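Local atomic coordinates of aryl acylamidase (bacterium CSBL00001, PDB entry 4YJ6), a protein that probably hydrolyses the amide bond of aryl acylamides and belongs to the amidase signature enzymes. Residues Leu262-Val266 with Ala473-Arg479; His441-Ser445 with Gln465-Val470; Arg139-Thr145 with Ala408-Glu414. One frame throughout, in Å; residues are numbered along the deposited sequence.

Contact 1. Residues Leu262-Val266 with Ala473-Arg479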
loop_
_atom_site.group_PDB
_atom_site.type_symbol
_atom_site.label_atom_id
_atom_site.label_comp_id
_atom_site.label_asym_id
_atom_site.label_seq_id
_atom_site.Cartn_x
_atom_site.Cartn_y
_atom_site.Cartn_z
ATOM N N LEU A 262 8.018 16.654 9.670
ATOM C CA LEU A 262 6.619 17.105 9.579
ATOM C C LEU A 262 6.495 18.625 9.492
ATOM O O LEU A 262 5.666 19.123 8.744
ATOM C CB LEU A 262 5.775 16.632 10.773
ATOM C CG LEU A 262 5.601 15.105 10.837
ATOM C CD1 LEU A 262 5.072 14.683 12.213
ATOM C CD2 LEU A 262 4.745 14.581 9.667
ATOM N N ALA A 263 7.321 19.349 10.229
ATOM C CA ALA A 263 7.207 20.817 10.254
ATOM C C ALA A 263 8.174 21.537 9.324
ATOM O O ALA A 263 8.284 22.772 9.366
ATOM C CB ALA A 263 7.408 21.328 11.693
ATOM N N GLN A 264 8.874 20.802 8.475
ATOM C CA GLN A 264 9.969 21.363 7.719
ATOM C C GLN A 264 9.523 22.332 6.612
ATOM O O GLN A 264 10.241 23.276 6.292
ATOM C CB GLN A 264 10.709 20.210 7.086
ATOM C CG GLN A 264 11.958 20.585 6.425
ATOM C CD GLN A 264 12.808 19.359 6.226
ATOM O OE1 GLN A 264 13.184 19.045 5.100
ATOM N NE2 GLN A 264 13.104 18.630 7.327
ATOM N N GLY A 265 8.368 22.068 6.005
ATOM C CA GLY A 265 7.890 22.878 4.885
ATOM C C GLY A 265 8.639 22.571 3.586
ATOM O O GLY A 265 9.455 21.643 3.522
ATOM N N VAL A 266 8.359 23.340 2.526
ATOM C CA VAL A 266 8.960 23.071 1.213
ATOM C C VAL A 266 9.495 24.376 0.598
ATOM O O VAL A 266 9.732 24.452 -0.599
ATOM C CB VAL A 266 7.936 22.460 0.227
ATOM C CG1 VAL A 266 7.460 21.074 0.744
ATOM C CG2 VAL A 266 6.743 23.383 0.075
ATOM N N ALA A 473 7.028 17.303 2.290
ATOM C CA ALA A 473 6.089 17.812 1.275
ATOM C C ALA A 473 4.643 17.351 1.550
ATOM O O ALA A 473 3.671 18.099 1.316
ATOM C CB ALA A 473 6.539 17.345 -0.106
ATOM N N SER A 474 4.490 16.101 1.994
ATOM C CA SER A 474 3.177 15.554 2.272
ATOM C C SER A 474 2.520 16.346 3.395
ATOM O O SER A 474 1.336 16.666 3.311
ATOM C CB SER A 474 3.292 14.065 2.702
ATOM O OG SER A 474 3.821 13.280 1.638
ATOM N N ALA A 475 3.267 16.600 4.473
ATOM C CA ALA A 475 2.678 17.298 5.622
ATOM C C ALA A 475 2.365 18.748 5.242
ATOM O O ALA A 475 1.395 19.304 5.715
ATOM C CB ALA A 475 3.604 17.262 6.842
ATOM N N ALA A 476 3.223 19.348 4.435
ATOM C CA ALA A 476 2.979 20.728 3.987
ATOM C C ALA A 476 1.682 20.792 3.173
ATOM O O ALA A 476 0.834 21.709 3.343
ATOM C CB ALA A 476 4.171 21.209 3.188
ATOM N N PHE A 477 1.500 19.829 2.275
ATOM C CA PHE A 477 0.276 19.779 1.467
ATOM C C PHE A 477 -0.937 19.509 2.370
ATOM O O PHE A 477 -1.991 20.087 2.187
ATOM C CB PHE A 477 0.406 18.703 0.380
ATOM C CG PHE A 477 -0.757 18.644 -0.556
ATOM C CD1 PHE A 477 -0.833 19.530 -1.622
ATOM C CD2 PHE A 477 -1.785 17.718 -0.361
ATOM C CE1 PHE A 477 -1.935 19.502 -2.495
ATOM C CE2 PHE A 477 -2.875 17.654 -1.231
ATOM C CZ PHE A 477 -2.958 18.551 -2.301
ATOM N N GLU A 478 -0.789 18.638 3.369
ATOM C CA GLU A 478 -1.873 18.296 4.250
ATOM C C GLU A 478 -2.374 19.536 4.993
ATOM O O GLU A 478 -3.581 19.683 5.202
ATOM C CB GLU A 478 -1.359 17.244 5.267
ATOM C CG GLU A 478 -2.415 16.713 6.219
ATOM C CD GLU A 478 -1.786 15.725 7.196
ATOM O OE1 GLU A 478 -0.705 16.037 7.729
ATOM O OE2 GLU A 478 -2.394 14.680 7.411
ATOM N N ARG A 479 -1.459 20.401 5.403
ATOM C CA ARG A 479 -1.845 21.617 6.125
ATOM C C ARG A 479 -2.570 22.591 5.193
ATOM O O ARG A 479 -3.572 23.202 5.572
ATOM C CB ARG A 479 -0.623 22.319 6.677
ATOM C CG ARG A 479 -0.019 21.602 7.891
ATOM C CD ARG A 479 1.042 22.463 8.548
ATOM N NE ARG A 479 2.244 22.602 7.720
ATOM C CZ ARG A 479 3.263 21.743 7.714
ATOM N NH1 ARG A 479 3.245 20.695 8.515
ATOM N NH2 ARG A 479 4.325 21.960 6.942
HETATM O O HOH W 1 6.324 20.034 6.191
#
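Arg479 sets CG beside its own backbone N and then bends at chi3 (-69°), which turns the guanidinium back along the helix to Leu262 O. Val266 also places CG1 beside its backbone N (chi1 -64°), and this branch comes down on the helix at Ala473. The contact therefore has a polar end and an apolar end. At the polar end, Arg479 NH1 donates to Leu262 O at 2.9 Å. The bond is nearly straight, 167° at the hydrogen. The oxygen lies in the guanidinium plane, while the donor is tilted from the carbonyl plane. Arg479 NH2 donates to water 1 at 2.9 Å. The same water donates to Leu262 O and accepts from Gly265 N, so two bonds grip the carbonyl oxygen and the water links Leu262 O and Gly265 N to the arginine. Hydrogen bonds fix the edge of the guanidinium, and Ala475 O of its own helix lies over one face. Ala475 packs beneath the loop, with CB 3.4 Å from Leu262 O and 4.1 Å from Leu262 CD2. At the apolar end, Val266 CG1 is 3.6 Å from Ala473 CA. It also touches Ala476 CB at 4.1 Å. With alanines on this side of the helix, the loop backbone comes close, and Gly265 CA lies 5.4 Å from Ala476 CA. The arginine end is exposed, whereas Val266 is buried. The contact fastens the loop ahead of strand 270-273 to helix 467-480. Leu262 also packs on Val231 and Arg232 of helix 231-241, and Val266 on Leu300 and Ala302. Toward the sheet, Ala473 meets Ile460 of strand 454-462, and Phe477 meets Val446 of strand 443-451.

Contact 2. Residues His441-Ser445 with Gln465-Val470; sequences HPSAS and QADLDV
Val470 packs against Ala444 and Pro442 with its two methyl groups, and this is the tight part of the contact. Its CG1 is anti to the backbone N (chi1 177°) and reaches Ala444 CB at 3.6 Å. The other methyl, CG2, turns to Pro442 and lies 3.9 Å from Pro442 O and 4.1 Å from Pro442 CG. The two methyls thus span Pro442 to Ala444. No hydrogen bond links the two segments, and the fit depends on shape. Pro442 is the broad surface on the strand side. Its ring lies against the backbone that leads into the helix, with CG 3.9 Å from both Ala466 C and Asp467 N. Ala466 is the N-cap residue, and its carbonyl oxygen accepts from Val470 N. Asp467 brings its carboxylate alongside the same ring, OD2 being 3.9 Å from Pro442 CB. Its polar end is held by others: OD1 forms a salt bridge with Arg206 and a hydrogen bond with Ser203. The looser side is at Gln465. Here Pro442 CD meets only the backbone, 3.9 Å from Gln465 N, and the exposed glutamine side chain starts away from the strand. Strands 443-451 and 454-462 form an antiparallel hairpin, and the helix that follows folds back over it. Pro442 and Ala444 make backbone hydrogen bonds to Gly462 and Ile460 of strand 454-462. On the other flank is strand 198-201, where Phe200 touches Ala444, Asp467 and Val470.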
loop_
_atom_site.group_PDB
_atom_site.type_symbol
_atom_site.label_atom_id
_atom_site.label_comp_id
_atom_site.label_asym_id
_atom_site.label_seq_id
_atom_site.Cartn_x
_atom_site.Cartn_y
_atom_site.Cartn_z
ATOM N N HIS A 441 12.718 4.681 -5.778
ATOM C CA HIS A 441 12.500 5.977 -5.107
ATOM C C HIS A 441 11.357 5.910 -4.130
ATOM O O HIS A 441 10.383 5.240 -4.399
ATOM C CB HIS A 441 12.148 7.024 -6.183
ATOM C CG HIS A 441 13.273 7.291 -7.118
ATOM N ND1 HIS A 441 13.665 6.394 -8.099
ATOM C CD2 HIS A 441 14.138 8.332 -7.187
ATOM C CE1 HIS A 441 14.716 6.881 -8.724
ATOM N NE2 HIS A 441 15.034 8.049 -8.185
ATOM N N PRO A 442 11.464 6.614 -3.001
ATOM C CA PRO A 442 10.344 6.701 -2.060
ATOM C C PRO A 442 9.200 7.551 -2.670
ATOM O O PRO A 442 9.508 8.511 -3.367
ATOM C CB PRO A 442 10.957 7.446 -0.874
ATOM C CG PRO A 442 12.041 8.374 -1.498
ATOM C CD PRO A 442 12.623 7.447 -2.595
ATOM N N SER A 443 7.942 7.234 -2.381
ATOM C CA SER A 443 6.854 8.076 -2.840
ATOM C C SER A 443 5.653 7.884 -1.925
ATOM O O SER A 443 5.547 6.865 -1.245
ATOM C CB SER A 443 6.472 7.738 -4.299
ATOM O OG SER A 443 5.902 6.435 -4.418
ATOM N N ALA A 444 4.748 8.855 -1.926
ATOM C CA ALA A 444 3.538 8.703 -1.125
ATOM C C ALA A 444 2.365 9.231 -1.923
ATOM O O ALA A 444 2.494 10.217 -2.628
ATOM C CB ALA A 444 3.674 9.473 0.200
ATOM N N SER A 445 1.226 8.563 -1.801
ATOM C CA SER A 445 -0.001 9.082 -2.388
ATOM C C SER A 445 -0.692 9.983 -1.357
ATOM O O SER A 445 -1.032 9.522 -0.269
ATOM C CB SER A 445 -0.937 7.967 -2.824
ATOM O OG SER A 445 -2.093 8.547 -3.455
ATOM N N GLN A 465 16.357 7.523 -1.325
ATOM C CA GLN A 465 16.604 7.680 0.123
ATOM C C GLN A 465 16.124 9.001 0.723
ATOM O O GLN A 465 16.423 9.297 1.888
ATOM C CB GLN A 465 18.065 7.361 0.490
ATOM C CG GLN A 465 18.266 5.825 0.553
ATOM C CD GLN A 465 19.728 5.452 0.475
ATOM O OE1 GLN A 465 20.440 5.470 1.472
ATOM N NE2 GLN A 465 20.196 5.154 -0.719
ATOM N N ALA A 466 15.337 9.768 -0.040
ATOM C CA ALA A 466 14.830 11.034 0.477
ATOM C C ALA A 466 13.428 10.884 1.073
ATOM O O ALA A 466 12.518 11.684 0.824
ATOM C CB ALA A 466 14.857 12.135 -0.636
ATOM N N ASP A 467 13.249 9.863 1.902
ATOM C CA ASP A 467 11.971 9.656 2.568
ATOM C C ASP A 467 11.518 10.884 3.347
ATOM O O ASP A 467 10.327 11.210 3.354
ATOM C CB ASP A 467 12.081 8.504 3.570
ATOM C CG ASP A 467 12.506 7.197 2.925
ATOM O OD1 ASP A 467 13.671 7.136 2.489
ATOM O OD2 ASP A 467 11.657 6.283 2.819
ATOM N N LEU A 468 12.446 11.567 4.013
ATOM C CA LEU A 468 12.005 12.698 4.851
ATOM C C LEU A 468 11.506 13.852 3.951
ATOM O O LEU A 468 10.600 14.569 4.333
ATOM C CB LEU A 468 13.153 13.208 5.745
ATOM C CG LEU A 468 13.625 12.198 6.803
ATOM C CD1 LEU A 468 14.553 12.825 7.857
ATOM C CD2 LEU A 468 12.473 11.590 7.466
ATOM N N ASP A 469 12.065 14.007 2.750
ATOM C CA ASP A 469 11.579 15.059 1.833
ATOM C C ASP A 469 10.127 14.755 1.454
ATOM O O ASP A 469 9.303 15.661 1.283
ATOM C CB ASP A 469 12.404 15.094 0.534
ATOM C CG ASP A 469 13.766 15.774 0.685
ATOM O OD1 ASP A 469 14.013 16.438 1.719
ATOM O OD2 ASP A 469 14.586 15.662 -0.271
ATOM N N VAL A 470 9.820 13.478 1.262
ATOM C CA VAL A 470 8.451 13.069 0.906
ATOM C C VAL A 470 7.522 13.378 2.082
ATOM O O VAL A 470 6.434 13.919 1.880
ATOM C CB VAL A 470 8.362 11.591 0.531
ATOM C CG1 VAL A 470 6.895 11.171 0.238
ATOM C CG2 VAL A 470 9.238 11.313 -0.704
#

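Contact 3. Residues Arg139-Thr145 with Ala408-Glu414; sequences RGTTDNT and ATDGCTE
Asp143 and Thr413 carry the first group of hydrogen bonds, their side chains crossing at about a right angle. Asp143 CG stands anti to the backbone N (chi1 -164°), which carries OD2 across to Thr413. Thr413 N (3.0 Å) and Thr413 OG1 (2.7 Å) both donate to Asp143 OD2, from opposite faces of the carboxylate plane. Water 3 adds a third bond to this oxygen and also joins Ala408 O and Gly411 N. With an alanine in place of Asp143, Thr413 N and OG1 would probably be left without their shared acceptor and water 3 without one mate. The second group meets at Thr413 O. Arg139 NH1 (2.9 Å) and Thr141 OG1 (2.7 Å) donate to it from opposite faces of the carbonyl plane. Arg139 NH1 also makes a weak bond to Cys412 O. Asp410 OD1 accepts from Cys412 N, an Asx turn that shapes the 408-414 loop. The 139-145 loop adjoins the glycine- and serine-rich signature sequence of the family, where Thr142 OG1 bonds to Gly161 O. Charges come next: water 2 bridges Arg139 NH1 and Glu414 OE1, which are 4.6 Å apart. Packing is close at Gly411, where a CB would clash with Thr145 CG2. Thr141 CG2 and Thr413 CG2 touch at 4.1 Å.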
loop_
_atom_site.group_PDB
_atom_site.type_symbol
_atom_site.label_atom_id
_atom_site.label_comp_id
_atom_site.label_asym_id
_atom_site.label_seq_id
_atom_site.Cartn_x
_atom_site.Cartn_y
_atom_site.Cartn_z
ATOM N N ARG A 139 -3.094 -7.415 -9.341
ATOM C CA ARG A 139 -3.933 -6.364 -9.945
ATOM C C ARG A 139 -4.101 -5.218 -8.957
ATOM O O ARG A 139 -3.912 -5.388 -7.747
ATOM C CB ARG A 139 -5.334 -6.876 -10.337
ATOM C CG ARG A 139 -6.049 -7.612 -9.185
ATOM C CD ARG A 139 -7.371 -8.286 -9.636
ATOM N NE ARG A 139 -7.115 -9.365 -10.577
ATOM C CZ ARG A 139 -7.947 -9.776 -11.530
ATOM N NH1 ARG A 139 -9.127 -9.188 -11.709
ATOM N NH2 ARG A 139 -7.576 -10.784 -12.317
ATOM N N GLY A 140 -4.475 -4.053 -9.484
ATOM C CA GLY A 140 -4.667 -2.852 -8.691
ATOM C C GLY A 140 -6.089 -2.691 -8.147
ATOM O O GLY A 140 -6.483 -1.590 -7.750
ATOM N N THR A 141 -6.842 -3.789 -8.130
ATOM C CA THR A 141 -8.147 -3.838 -7.480
ATOM C C THR A 141 -8.085 -4.939 -6.424
ATOM O O THR A 141 -7.172 -5.772 -6.431
ATOM C CB THR A 141 -9.246 -4.207 -8.467
ATOM O OG1 THR A 141 -8.818 -5.368 -9.190
ATOM C CG2 THR A 141 -9.488 -3.017 -9.449
ATOM N N THR A 142 -9.029 -4.929 -5.502
ATOM C CA THR A 142 -9.118 -6.011 -4.530
ATOM C C THR A 142 -10.401 -6.820 -4.663
ATOM O O THR A 142 -11.479 -6.343 -4.331
ATOM C CB THR A 142 -8.987 -5.472 -3.104
ATOM O OG1 THR A 142 -7.686 -4.866 -2.981
ATOM C CG2 THR A 142 -9.108 -6.633 -2.064
ATOM N N ASP A 143 -10.226 -8.054 -5.118
ATOM C CA ASP A 143 -11.328 -8.993 -5.325
ATOM C C ASP A 143 -10.716 -10.337 -5.554
ATOM O O ASP A 143 -9.577 -10.447 -6.004
ATOM C CB ASP A 143 -12.115 -8.574 -6.581
ATOM C CG ASP A 143 -13.499 -9.238 -6.662
ATOM O OD1 ASP A 143 -13.824 -10.039 -5.761
ATOM O OD2 ASP A 143 -14.246 -8.951 -7.637
ATOM N N ASN A 144 -11.456 -11.388 -5.233
ATOM C CA ASN A 144 -11.010 -12.724 -5.533
ATOM C C ASN A 144 -12.240 -13.607 -5.362
ATOM O O ASN A 144 -13.261 -13.135 -4.886
ATOM C CB ASN A 144 -9.888 -13.137 -4.590
ATOM C CG ASN A 144 -10.247 -12.896 -3.128
ATOM O OD1 ASN A 144 -11.230 -13.426 -2.644
ATOM N ND2 ASN A 144 -9.435 -12.108 -2.419
ATOM N N THR A 145 -12.143 -14.857 -5.757
ATOM C CA THR A 145 -13.321 -15.725 -5.724
ATOM C C THR A 145 -13.544 -16.442 -4.407
ATOM O O THR A 145 -14.458 -17.254 -4.318
ATOM C CB THR A 145 -13.274 -16.775 -6.830
ATOM O OG1 THR A 145 -12.136 -17.617 -6.650
ATOM C CG2 THR A 145 -13.200 -16.111 -8.189
ATOM N N ALA A 408 -17.096 -5.910 -9.814
ATOM C CA ALA A 408 -17.662 -7.029 -10.563
ATOM C C ALA A 408 -18.391 -7.977 -9.609
ATOM O O ALA A 408 -18.326 -7.812 -8.393
ATOM C CB ALA A 408 -16.565 -7.800 -11.317
ATOM N N THR A 409 -19.062 -8.981 -10.171
ATOM C CA THR A 409 -19.827 -9.942 -9.371
ATOM C C THR A 409 -19.258 -11.343 -9.501
ATOM O O THR A 409 -19.845 -12.298 -8.984
ATOM C CB THR A 409 -21.305 -10.013 -9.838
ATOM O OG1 THR A 409 -21.336 -10.396 -11.216
ATOM C CG2 THR A 409 -21.988 -8.670 -9.675
ATOM N N ASP A 410 -18.114 -11.473 -10.174
ATOM C CA ASP A 410 -17.554 -12.782 -10.464
ATOM C C ASP A 410 -16.237 -13.024 -9.720
ATOM O O ASP A 410 -15.527 -13.972 -10.027
ATOM C CB ASP A 410 -17.326 -12.937 -11.974
ATOM C CG ASP A 410 -16.248 -12.004 -12.505
ATOM O OD1 ASP A 410 -15.804 -11.122 -11.754
ATOM O OD2 ASP A 410 -15.847 -12.136 -13.686
ATOM N N GLY A 411 -15.900 -12.142 -8.783
ATOM C CA GLY A 411 -14.651 -12.273 -8.051
ATOM C C GLY A 411 -13.419 -11.814 -8.819
ATOM O O GLY A 411 -12.305 -12.019 -8.339
ATOM N N CYS A 412 -13.603 -11.198 -9.990
ATOM C CA CYS A 412 -12.466 -10.761 -10.819
ATOM C C CYS A 412 -12.519 -9.273 -11.240
ATOM O O CYS A 412 -12.148 -8.940 -12.376
ATOM C CB CYS A 412 -12.349 -11.635 -12.079
ATOM S SG CYS A 412 -11.635 -13.301 -11.792
ATOM N N THR A 413 -12.956 -8.396 -10.334
ATOM C CA THR A 413 -12.959 -6.955 -10.586
ATOM C C THR A 413 -11.571 -6.576 -11.086
ATOM O O THR A 413 -10.567 -7.011 -10.527
ATOM C CB THR A 413 -13.245 -6.121 -9.303
ATOM O OG1 THR A 413 -14.519 -6.495 -8.750
ATOM C CG2 THR A 413 -13.258 -4.608 -9.588
ATOM N N GLU A 414 -11.528 -5.786 -12.143
ATOM C CA GLU A 414 -10.272 -5.279 -12.665
ATOM C C GLU A 414 -10.460 -3.821 -13.083
ATOM O O GLU A 414 -11.571 -3.281 -13.069
ATOM C CB GLU A 414 -9.801 -6.143 -13.842
ATOM C CG GLU A 414 -10.797 -6.129 -15.004
ATOM C CD GLU A 414 -10.319 -6.936 -16.202
ATOM O OE1 GLU A 414 -9.440 -7.797 -16.034
ATOM O OE2 GLU A 414 -10.830 -6.697 -17.320
HETATM O O HOH W 2 -9.745 -10.056 -14.468
HETATM O O HOH W 3 -16.732 -9.861 -7.267
#

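How the contacts relate
Contacts 1 and 2 are neighbours on helix 467-480, with centres 12 Å apart. They touch where Ser474 OG packs on Ala444 CB at 4.1 Å. Along the chain, contact 2 is nested inside the loop closed by contact 1. Contact 3 lies on the opposite side of the chain's centre. Its centre is 35 Å from that of contact 1 and 30 Å from that of contact 2. The nearest atoms are about 20 Å and about 12 Å apart. Contact 3 closes before contact 2 opens, but its segments alternate with those of contact 1. Enzymes of this family use a Ser-cisSer-Lys triad, probably also here. The signature sequence expected to carry the serines lies outside all six segments, and its Gly161 adjoins contact 3.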